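Local coordinates for outer envelope protein 64, mitochondrial (Arabidopsis thaliana, PDB 6HPG) that probably acts as a chaperone receptor for Hsp90-dependent protein targeting to mitochondria, its TPR domain being the part studied here, at residues A[24-29]-A[47-52]; A[38-43]-A[67-72]; A[58-63]-A[82-87]; A[75-80]-A[94-99]. All blocks are in the same frame, centred on the assembly; numbering follows the deposited sequence.

The domain is an all-helical array of three TPR repeats; contacts 1 and 3 join one repeat to the next, while contacts 2 and 4 pair helices within TPR 2 and TPR 3. Contact 1 sets helix 22-35 against helix 40-52, contact 2 helix 40-52 against helix 56-69, contact 3 helix 56-69 against helix 74-86, and contact 4 helix 74-86 against helix 90-103. Each shares a helix with the next, packing the three middle helices on two sides. Centres of contacts 3 and 4 lie about 10 Å apart, joined by the Arg84-Asp96 salt bridge, those of contacts 1 and 4 about 19 Å. The curved stack holds a bound peptide, gripped by Lys75 and Arg79.

Contact 1: A[24-29]-A[47-52]; sequences KAVNFY and AAAFLE
Tyr29 N donates a 2.9 Å helical hydrogen bond to Ala25 O, and this turn presents both residues to the methyl of Ala49. Ala25 CB meets Ala49 CB at 4.0 Å; the Tyr29 ring turns its edge to the same methyl, with CE2 4.5 Å from Ala49 CB. The hydroxyl of that ring looks elsewhere and is hydrogen-bonded to Asn14 on helix 2-18, a bond consistent with the ring's edge-on position at Ala49. Val26 carries most of the contact from its helix. Its CG1 stands anti to the backbone N (chi1 161°), which leaves CG2 to reach Ala49 CB at 3.7 Å. The packing joins TPR 1 to TPR 2: the two short segments run antiparallel, their axes 8.9 Å apart at 154°, with Ala25, Val26 and Ala49 between them. Phe50 lies across Val26 at about a right angle. Val26 CG2 makes an off-centre CH-pi contact, 4.2 Å from the centroid of the Phe50 ring, while Val26 CG1 sits 3.9 Å from Phe50 CE1. Beyond Val26, the Phe50 ring also touches Gln58 and Asp62 of helix 56-69.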
# COMPACT_ATOMS: atom_id res chain seq x y z
N LYS A 24 13.49 0.50 8.82
CA LYS A 24 12.99 1.04 10.09
C LYS A 24 11.48 1.18 10.01
O LYS A 24 10.79 0.83 10.97
CB LYS A 24 13.63 2.36 10.48
CG LYS A 24 14.91 2.18 11.30
CD LYS A 24 15.96 3.28 11.10
CE LYS A 24 17.33 2.68 10.79
NZ LYS A 24 18.40 3.71 10.65
N ALA A 25 10.99 1.67 8.88
CA ALA A 25 9.56 1.85 8.64
C ALA A 25 8.83 0.53 8.75
O ALA A 25 7.86 0.40 9.48
CB ALA A 25 9.30 2.48 7.28
N VAL A 26 9.34 -0.46 8.00
CA VAL A 26 8.82 -1.84 8.03
C VAL A 26 8.74 -2.37 9.47
O VAL A 26 7.78 -3.01 9.84
CB VAL A 26 9.70 -2.81 7.17
CG1 VAL A 26 9.51 -4.30 7.52
CG2 VAL A 26 9.49 -2.61 5.68
N ASN A 27 9.81 -2.15 10.23
CA ASN A 27 9.90 -2.67 11.57
C ASN A 27 8.91 -1.97 12.52
O ASN A 27 8.29 -2.65 13.34
CB ASN A 27 11.33 -2.60 12.07
CG ASN A 27 12.22 -3.64 11.40
OD1 ASN A 27 11.76 -4.71 11.04
ND2 ASN A 27 13.51 -3.33 11.24
N PHE A 28 8.74 -0.66 12.37
CA PHE A 28 7.73 0.06 13.16
C PHE A 28 6.32 -0.41 12.82
O PHE A 28 5.51 -0.63 13.72
CB PHE A 28 7.84 1.61 13.02
CG PHE A 28 8.91 2.24 13.89
CD1 PHE A 28 8.95 2.00 15.25
CD2 PHE A 28 9.87 3.09 13.34
CE1 PHE A 28 9.93 2.55 16.05
CE2 PHE A 28 10.87 3.63 14.14
CZ PHE A 28 10.89 3.36 15.50
N TYR A 29 6.07 -0.65 11.53
CA TYR A 29 4.76 -1.02 11.05
C TYR A 29 4.47 -2.44 11.44
O TYR A 29 3.32 -2.77 11.78
CB TYR A 29 4.64 -0.81 9.55
CG TYR A 29 4.70 0.65 9.04
CD1 TYR A 29 4.02 1.68 9.67
CD2 TYR A 29 5.37 0.96 7.87
CE1 TYR A 29 4.02 2.98 9.16
CE2 TYR A 29 5.37 2.22 7.37
CZ TYR A 29 4.71 3.24 8.02
OH TYR A 29 4.73 4.52 7.47
N ALA A 47 3.06 -2.08 3.15
CA ALA A 47 3.22 -2.28 1.71
C ALA A 47 4.06 -1.21 1.03
O ALA A 47 4.91 -1.52 0.20
CB ALA A 47 1.89 -2.36 1.00
N ALA A 48 3.74 0.04 1.32
CA ALA A 48 4.50 1.16 0.74
C ALA A 48 5.98 1.04 1.08
O ALA A 48 6.82 1.21 0.23
CB ALA A 48 3.97 2.49 1.27
N ALA A 49 6.31 0.77 2.34
CA ALA A 49 7.76 0.57 2.70
C ALA A 49 8.38 -0.60 1.93
O ALA A 49 9.50 -0.47 1.41
CB ALA A 49 7.95 0.39 4.20
N PHE A 50 7.61 -1.68 1.73
CA PHE A 50 8.09 -2.84 0.97
C PHE A 50 8.32 -2.57 -0.52
O PHE A 50 9.31 -3.04 -1.10
CB PHE A 50 7.16 -4.05 1.12
CG PHE A 50 7.36 -4.86 2.39
CD1 PHE A 50 8.64 -5.19 2.89
CD2 PHE A 50 6.24 -5.37 3.06
CE1 PHE A 50 8.77 -5.97 4.02
CE2 PHE A 50 6.38 -6.12 4.23
CZ PHE A 50 7.63 -6.43 4.69
N LEU A 51 7.40 -1.83 -1.14
CA LEU A 51 7.59 -1.38 -2.50
C LEU A 51 8.94 -0.67 -2.70
O LEU A 51 9.64 -0.89 -3.66
CB LEU A 51 6.48 -0.42 -2.87
CG LEU A 51 5.14 -1.04 -3.21
CD1 LEU A 51 4.19 0.03 -3.74
CD2 LEU A 51 5.29 -2.12 -4.24
N GLU A 52 9.30 0.17 -1.77
CA GLU A 52 10.53 0.92 -1.91
C GLU A 52 11.79 0.04 -1.81
O GLU A 52 12.84 0.41 -2.31
CB GLU A 52 10.53 2.00 -0.87
CG GLU A 52 9.41 3.03 -1.07
CD GLU A 52 9.81 4.17 -2.01
OE1 GLU A 52 10.93 4.13 -2.55
OE2 GLU A 52 9.01 5.13 -2.15

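Contact 2: A[38-43]-A[67-72]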
# COMPACT_ATOMS: atom_id res chain seq x y z
N ALA A 38 -5.96 -5.27 13.31
CA ALA A 38 -7.22 -4.99 12.66
C ALA A 38 -7.23 -3.62 12.06
O ALA A 38 -8.28 -3.00 12.03
CB ALA A 38 -8.39 -5.14 13.68
N ASN A 39 -6.07 -3.12 11.60
CA ASN A 39 -6.01 -1.77 10.97
C ASN A 39 -5.47 -1.85 9.57
O ASN A 39 -4.29 -2.21 9.38
CB ASN A 39 -5.17 -0.81 11.79
CG ASN A 39 -5.34 0.63 11.34
OD1 ASN A 39 -4.78 1.05 10.32
ND2 ASN A 39 -6.17 1.37 12.05
N ALA A 40 -6.32 -1.54 8.59
CA ALA A 40 -5.94 -1.67 7.19
C ALA A 40 -4.80 -0.74 6.82
O ALA A 40 -3.94 -1.11 6.03
CB ALA A 40 -7.13 -1.39 6.30
N THR A 41 -4.83 0.49 7.36
CA THR A 41 -3.79 1.51 7.10
C THR A 41 -2.37 1.03 7.56
O THR A 41 -1.36 1.33 6.92
CB THR A 41 -4.23 2.82 7.77
OG1 THR A 41 -5.50 3.17 7.23
CG2 THR A 41 -3.27 3.97 7.50
N TYR A 42 -2.29 0.23 8.62
CA TYR A 42 -0.98 -0.21 9.11
C TYR A 42 -0.32 -1.14 8.10
O TYR A 42 0.86 -0.95 7.76
CB TYR A 42 -1.09 -0.99 10.43
CG TYR A 42 -1.53 -0.25 11.67
CD1 TYR A 42 -2.02 1.04 11.62
CD2 TYR A 42 -1.54 -0.92 12.90
CE1 TYR A 42 -2.43 1.66 12.75
CE2 TYR A 42 -1.92 -0.29 14.05
CZ TYR A 42 -2.40 0.98 13.98
OH TYR A 42 -2.83 1.61 15.12
N TYR A 43 -1.11 -2.09 7.60
CA TYR A 43 -0.73 -2.95 6.48
C TYR A 43 -0.43 -2.20 5.14
O TYR A 43 0.54 -2.51 4.45
CB TYR A 43 -1.81 -4.05 6.24
CG TYR A 43 -1.78 -5.25 7.22
CD1 TYR A 43 -0.96 -6.33 6.99
CD2 TYR A 43 -2.62 -5.29 8.32
CE1 TYR A 43 -0.93 -7.45 7.86
CE2 TYR A 43 -2.62 -6.41 9.21
CZ TYR A 43 -1.76 -7.47 8.96
OH TYR A 43 -1.72 -8.55 9.79
N MET A 67 -7.08 -5.10 2.19
CA MET A 67 -8.40 -5.15 1.54
C MET A 67 -9.38 -6.06 2.32
O MET A 67 -10.55 -5.79 2.31
CB MET A 67 -8.28 -5.61 0.11
CG MET A 67 -7.49 -4.70 -0.80
SD MET A 67 -7.07 -5.62 -2.28
CE MET A 67 -5.86 -4.52 -3.04
N LEU A 68 -8.88 -7.11 2.98
CA LEU A 68 -9.71 -7.97 3.86
C LEU A 68 -10.30 -7.18 5.02
O LEU A 68 -11.47 -7.29 5.35
CB LEU A 68 -8.90 -9.13 4.44
CG LEU A 68 -8.22 -10.16 3.54
CD1 LEU A 68 -7.54 -11.20 4.41
CD2 LEU A 68 -9.22 -10.82 2.61
N ILE A 69 -9.45 -6.36 5.63
CA ILE A 69 -9.87 -5.48 6.70
C ILE A 69 -10.78 -4.38 6.16
O ILE A 69 -11.81 -4.08 6.75
CB ILE A 69 -8.63 -4.90 7.44
CG1 ILE A 69 -7.88 -6.02 8.17
CG2 ILE A 69 -9.05 -3.82 8.44
CD1 ILE A 69 -6.43 -5.69 8.55
N ASP A 70 -10.43 -3.79 5.01
CA ASP A 70 -11.24 -2.72 4.45
C ASP A 70 -11.14 -2.68 2.94
O ASP A 70 -10.18 -2.16 2.34
CB ASP A 70 -10.80 -1.40 5.06
CG ASP A 70 -11.53 -0.18 4.48
OD1 ASP A 70 -12.67 -0.29 3.96
OD2 ASP A 70 -10.93 0.90 4.57
N LYS A 71 -12.19 -3.22 2.34
CA LYS A 71 -12.36 -3.24 0.89
C LYS A 71 -12.22 -1.92 0.21
O LYS A 71 -11.89 -1.90 -0.96
CB LYS A 71 -13.76 -3.80 0.54
CG LYS A 71 -13.74 -5.30 0.27
CD LYS A 71 -15.02 -5.80 -0.39
CE LYS A 71 -14.74 -7.02 -1.27
NZ LYS A 71 -15.98 -7.56 -1.88
N LYS A 72 -12.54 -0.82 0.90
CA LYS A 72 -12.55 0.49 0.27
C LYS A 72 -11.21 1.24 0.38
O LYS A 72 -11.14 2.38 0.02
CB LYS A 72 -13.72 1.30 0.82
CG LYS A 72 -15.07 0.69 0.44
CD LYS A 72 -16.21 1.40 1.13
CE LYS A 72 -17.55 0.99 0.53
NZ LYS A 72 -18.69 1.45 1.37
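In the helical hairpin of TPR 2, Ile69 at the end of helix 56-69 packs against Ala40 at the start of helix 40-52. Ile69 straddles the helix start with its two branches. CG2 rests 3.6 Å from Ala40 N and 3.8 Å from Ala40 CB, near the carbonyl oxygen of Ala38 as well. The other branch, CG1, is placed anti to the carbonyl carbon (chi1 -66°), which carries CD1 over to Tyr43, 3.8 Å from its CD2 atom. There the isoleucine crosses the tyrosine side chain at about a right angle. Asp70 adds its CB, 3.9 Å from Ala40 CB, on the far side of the alanine methyl from Tyr43. A glycine in place of Ile69 would probably leave Ala40 and the Tyr43 ring without their common apolar partner and open a gap between the helix ends. Asn39 is the N-cap of helix 40-52, its OD1 accepting a weak bond from Tyr42 N; just past helix 56-69, Asp70 OD1 accepts from Lys72 N at 3.1 Å in an Asx turn. The hairpin lies between its neighbours, with Tyr42 and Tyr43 touching helix 22-35, Tyr42 also helix 2-18, and Met67 pressing on helix 74-86.

Contact 3: A[58-63]-A[82-87]; sequences QAEQDC and TARESL
Glu60 lays its side chain along the Ala83 methyl, its CG 3.7 Å from Ala83 CB, and ends above the next turn of the opposing helix. There Glu60 OE2 lies 3.3 Å from Arg84 CG and 3.5 Å from Leu87 CD1, touching these carbons with one part of its surface while its charge is paired with Arg89, just past Leu87, in a salt bridge. Beyond CG the glutamate chain is extended (chi2 167°), which gives it this reach. Ala59 CB faces Ala83 CB at a looser 4.5 Å. These residues link TPR 2 to TPR 3, their short helical segments running antiparallel at 149° with axes 9.6 Å apart at closest. Glu60 OE2 and Arg84 NE, 4.6 Å apart, are oppositely charged but too far apart for a salt bridge, and the carboxylate and guanidinium planes stand 69° apart. An alanine in place of Glu60 would probably leave Arg89 without this charge partner and remove the CG contact on the Ala83 methyl. Arg84, extended from CG to NE, instead directs its NH1 away to Asp96 and to the carbonyl oxygen of Glu92. Further out, Phe56 packs on Ala83 and Leu87.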
# COMPACT_ATOMS: atom_id res chain seq x y z
N GLN A 58 5.75 -9.34 -0.69
CA GLN A 58 5.36 -8.94 0.65
C GLN A 58 4.45 -7.72 0.58
O GLN A 58 3.55 -7.58 1.39
CB GLN A 58 6.60 -8.66 1.53
CG GLN A 58 7.47 -9.90 1.73
CD GLN A 58 8.70 -9.58 2.54
OE1 GLN A 58 9.79 -9.31 2.00
NE2 GLN A 58 8.54 -9.55 3.84
N ALA A 59 4.71 -6.82 -0.38
CA ALA A 59 3.82 -5.66 -0.55
C ALA A 59 2.41 -6.12 -0.94
O ALA A 59 1.42 -5.63 -0.38
CB ALA A 59 4.39 -4.70 -1.60
N GLU A 60 2.34 -7.06 -1.89
CA GLU A 60 1.08 -7.65 -2.36
C GLU A 60 0.31 -8.29 -1.23
O GLU A 60 -0.88 -8.00 -1.07
CB GLU A 60 1.31 -8.68 -3.47
CG GLU A 60 1.58 -8.03 -4.81
CD GLU A 60 2.12 -8.97 -5.89
OE1 GLU A 60 2.38 -10.18 -5.62
OE2 GLU A 60 2.32 -8.47 -7.03
N GLN A 61 0.97 -9.13 -0.44
CA GLN A 61 0.28 -9.84 0.64
C GLN A 61 -0.28 -8.80 1.59
O GLN A 61 -1.42 -8.89 2.01
CB GLN A 61 1.21 -10.76 1.41
CG GLN A 61 1.59 -11.98 0.64
CD GLN A 61 2.96 -12.47 1.02
OE1 GLN A 61 3.29 -12.57 2.20
NE2 GLN A 61 3.78 -12.77 0.03
N ASP A 62 0.52 -7.79 1.89
CA ASP A 62 0.03 -6.71 2.76
C ASP A 62 -1.13 -5.89 2.18
O ASP A 62 -1.99 -5.48 2.94
CB ASP A 62 1.17 -5.75 3.12
CG ASP A 62 1.99 -6.19 4.30
OD1 ASP A 62 1.73 -7.31 4.88
OD2 ASP A 62 2.93 -5.41 4.61
N CYS A 63 -1.09 -5.53 0.90
CA CYS A 63 -2.24 -4.87 0.29
C CYS A 63 -3.42 -5.79 0.28
O CYS A 63 -4.53 -5.33 0.42
CB CYS A 63 -2.01 -4.47 -1.14
SG CYS A 63 -0.69 -3.33 -1.31
N THR A 82 0.81 -1.59 -8.41
CA THR A 82 2.21 -1.25 -8.70
C THR A 82 3.11 -2.47 -8.58
O THR A 82 4.01 -2.61 -9.39
CB THR A 82 2.71 -0.12 -7.79
OG1 THR A 82 1.81 0.98 -7.89
CG2 THR A 82 4.12 0.35 -8.17
N ALA A 83 2.88 -3.33 -7.58
CA ALA A 83 3.76 -4.47 -7.33
C ALA A 83 3.55 -5.48 -8.45
O ALA A 83 4.50 -6.11 -8.93
CB ALA A 83 3.48 -5.13 -5.96
N ARG A 84 2.29 -5.64 -8.85
CA ARG A 84 1.97 -6.48 -9.96
C ARG A 84 2.59 -5.99 -11.27
O ARG A 84 3.20 -6.77 -11.97
CB ARG A 84 0.48 -6.62 -10.09
CG ARG A 84 -0.06 -7.58 -9.06
CD ARG A 84 -1.56 -7.45 -9.00
NE ARG A 84 -2.10 -8.46 -8.12
CZ ARG A 84 -3.40 -8.68 -7.96
NH1 ARG A 84 -4.33 -7.93 -8.59
NH2 ARG A 84 -3.78 -9.65 -7.15
N GLU A 85 2.46 -4.71 -11.58
CA GLU A 85 3.07 -4.18 -12.80
C GLU A 85 4.60 -4.36 -12.80
O GLU A 85 5.21 -4.60 -13.85
CB GLU A 85 2.70 -2.73 -12.98
CG GLU A 85 3.31 -2.12 -14.21
CD GLU A 85 2.88 -0.70 -14.40
OE1 GLU A 85 3.15 -0.15 -15.49
OE2 GLU A 85 2.26 -0.11 -13.48
N SER A 86 5.20 -4.25 -11.61
CA SER A 86 6.62 -4.51 -11.39
C SER A 86 6.96 -5.97 -11.63
O SER A 86 8.03 -6.27 -12.16
CB SER A 86 7.05 -4.13 -9.98
OG SER A 86 7.03 -2.73 -9.82
N LEU A 87 6.06 -6.87 -11.22
CA LEU A 87 6.23 -8.29 -11.48
C LEU A 87 5.68 -8.72 -12.85
O LEU A 87 5.38 -9.89 -13.06
CB LEU A 87 5.60 -9.12 -10.36
CG LEU A 87 6.29 -9.03 -9.01
CD1 LEU A 87 5.44 -9.77 -7.98
CD2 LEU A 87 7.71 -9.58 -9.06

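Contact 4: A[75-80]-A[94-99]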
# COMPACT_ATOMS: atom_id res chain seq x y z
N LYS A 75 -5.51 3.08 -1.55
CA LYS A 75 -4.08 2.86 -1.65
C LYS A 75 -3.66 1.39 -1.70
O LYS A 75 -2.67 1.08 -2.34
CB LYS A 75 -3.33 3.65 -0.56
CG LYS A 75 -3.37 5.16 -0.81
CD LYS A 75 -2.33 5.93 -0.01
CE LYS A 75 -2.66 7.42 0.10
NZ LYS A 75 -1.65 8.22 0.89
N ALA A 76 -4.44 0.49 -1.12
CA ALA A 76 -4.20 -0.94 -1.23
C ALA A 76 -4.25 -1.45 -2.68
O ALA A 76 -3.44 -2.29 -3.09
CB ALA A 76 -5.15 -1.71 -0.30
N TYR A 77 -5.21 -0.92 -3.46
CA TYR A 77 -5.33 -1.24 -4.85
C TYR A 77 -4.19 -0.63 -5.71
O TYR A 77 -3.58 -1.32 -6.56
CB TYR A 77 -6.74 -0.88 -5.38
CG TYR A 77 -7.79 -1.65 -4.66
CD1 TYR A 77 -8.02 -3.02 -4.93
CD2 TYR A 77 -8.51 -1.07 -3.67
CE1 TYR A 77 -8.95 -3.75 -4.19
CE2 TYR A 77 -9.43 -1.79 -2.93
CZ TYR A 77 -9.66 -3.12 -3.20
OH TYR A 77 -10.60 -3.78 -2.44
N LEU A 78 -3.93 0.67 -5.50
CA LEU A 78 -2.82 1.38 -6.17
C LEU A 78 -1.49 0.69 -5.97
O LEU A 78 -0.76 0.45 -6.92
CB LEU A 78 -2.71 2.79 -5.63
CG LEU A 78 -3.92 3.71 -5.92
CD1 LEU A 78 -3.64 5.12 -5.43
CD2 LEU A 78 -4.22 3.77 -7.40
N ARG A 79 -1.19 0.36 -4.71
CA ARG A 79 0.05 -0.35 -4.33
C ARG A 79 0.15 -1.82 -4.78
O ARG A 79 1.22 -2.23 -5.27
CB ARG A 79 0.31 -0.23 -2.82
CG ARG A 79 0.70 1.20 -2.41
CD ARG A 79 0.87 1.42 -0.90
NE ARG A 79 1.17 2.82 -0.70
CZ ARG A 79 0.71 3.58 0.27
NH1 ARG A 79 -0.06 3.11 1.24
NH2 ARG A 79 1.06 4.85 0.27
N ARG A 80 -0.93 -2.60 -4.64
CA ARG A 80 -0.91 -3.97 -5.17
C ARG A 80 -0.75 -3.93 -6.69
O ARG A 80 0.02 -4.72 -7.27
CB ARG A 80 -2.14 -4.77 -4.78
CG ARG A 80 -1.87 -6.27 -4.87
CD ARG A 80 -2.95 -7.15 -4.31
NE ARG A 80 -4.19 -7.06 -5.08
CZ ARG A 80 -5.31 -7.70 -4.77
NH1 ARG A 80 -6.38 -7.55 -5.52
NH2 ARG A 80 -5.35 -8.52 -3.72
N ALA A 94 -3.94 -4.11 -13.97
CA ALA A 94 -5.04 -3.31 -14.52
C ALA A 94 -6.31 -3.51 -13.70
O ALA A 94 -7.01 -2.57 -13.44
CB ALA A 94 -5.30 -3.62 -15.99
N ALA A 95 -6.59 -4.73 -13.29
CA ALA A 95 -7.75 -4.95 -12.47
C ALA A 95 -7.72 -4.07 -11.20
O ALA A 95 -8.75 -3.45 -10.82
CB ALA A 95 -7.86 -6.41 -12.11
N ASP A 96 -6.54 -4.00 -10.57
CA ASP A 96 -6.40 -3.23 -9.35
C ASP A 96 -6.43 -1.74 -9.66
O ASP A 96 -7.09 -0.99 -8.94
CB ASP A 96 -5.09 -3.55 -8.63
CG ASP A 96 -5.07 -4.87 -7.95
OD1 ASP A 96 -6.12 -5.47 -7.61
OD2 ASP A 96 -3.92 -5.29 -7.71
N PHE A 97 -5.74 -1.30 -10.72
CA PHE A 97 -5.79 0.11 -11.03
C PHE A 97 -7.25 0.50 -11.43
O PHE A 97 -7.69 1.61 -11.18
CB PHE A 97 -4.73 0.52 -12.09
CG PHE A 97 -3.30 0.61 -11.55
CD1 PHE A 97 -2.94 1.55 -10.58
CD2 PHE A 97 -2.28 -0.21 -12.07
CE1 PHE A 97 -1.63 1.62 -10.10
CE2 PHE A 97 -0.96 -0.13 -11.60
CZ PHE A 97 -0.64 0.77 -10.61
N ARG A 98 -8.00 -0.44 -12.02
CA ARG A 98 -9.40 -0.16 -12.43
C ARG A 98 -10.28 -0.05 -11.23
O ARG A 98 -11.12 0.85 -11.15
CB ARG A 98 -9.90 -1.16 -13.45
CG ARG A 98 -9.44 -0.79 -14.87
CD ARG A 98 -9.66 -1.94 -15.82
NE ARG A 98 -9.25 -1.63 -17.19
CZ ARG A 98 -8.99 -2.54 -18.13
NH1 ARG A 98 -9.10 -3.84 -17.89
NH2 ARG A 98 -8.65 -2.15 -19.35
N HIS A 99 -10.06 -0.93 -10.25
CA HIS A 99 -10.85 -0.89 -9.05
C HIS A 99 -10.60 0.34 -8.16
O HIS A 99 -11.55 0.83 -7.51
CB HIS A 99 -10.69 -2.14 -8.20
CG HIS A 99 -11.83 -2.32 -7.26
ND1 HIS A 99 -13.11 -2.60 -7.69
CD2 HIS A 99 -11.90 -2.21 -5.91
CE1 HIS A 99 -13.92 -2.69 -6.65
NE2 HIS A 99 -13.21 -2.46 -5.56
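A side-on, two-nitrogen salt bridge joins Arg80 to Asp96 across the helix pair. The guanidinium offers NE to Asp96 OD2 at 3.2 Å and NH1 to Asp96 OD1 at 3.0 Å, both nearly straight and both on the syn side of the carboxylate. A bend at chi3 (66°) brings the two nitrogens round to face the acid. Two arginines hold OD2, since Arg84 is its other partner, while Arg80 NH2 turns to Thr64; the buried carboxylate is shared by the two guanidinium groups, whose charge probably favours its ionised form. The aromatic pair is edge-to-face: His99 brings CD2 over one face of Tyr77, 3.6 Å from Tyr77 CZ, with the ring planes at 64°. The tyrosine hydroxyl is itself hydrogen-bonded to Lys71 O. Apolar packing sets Leu78 CD2 4.1 Å from Phe97 CD1. A separate ring-to-carbonyl contact brings Phe97 CE1 to 3.5 Å from Leu78 O. The segments, both in TPR 3, run antiparallel at 154° with axes 7.9 Å apart. Helix 108-118 lies against Leu78 and Phe97, helix 56-69 touches Tyr77 and Arg80, and helix 40-52 meets Lys75 and Arg79, whose polar ends hold the bound peptide.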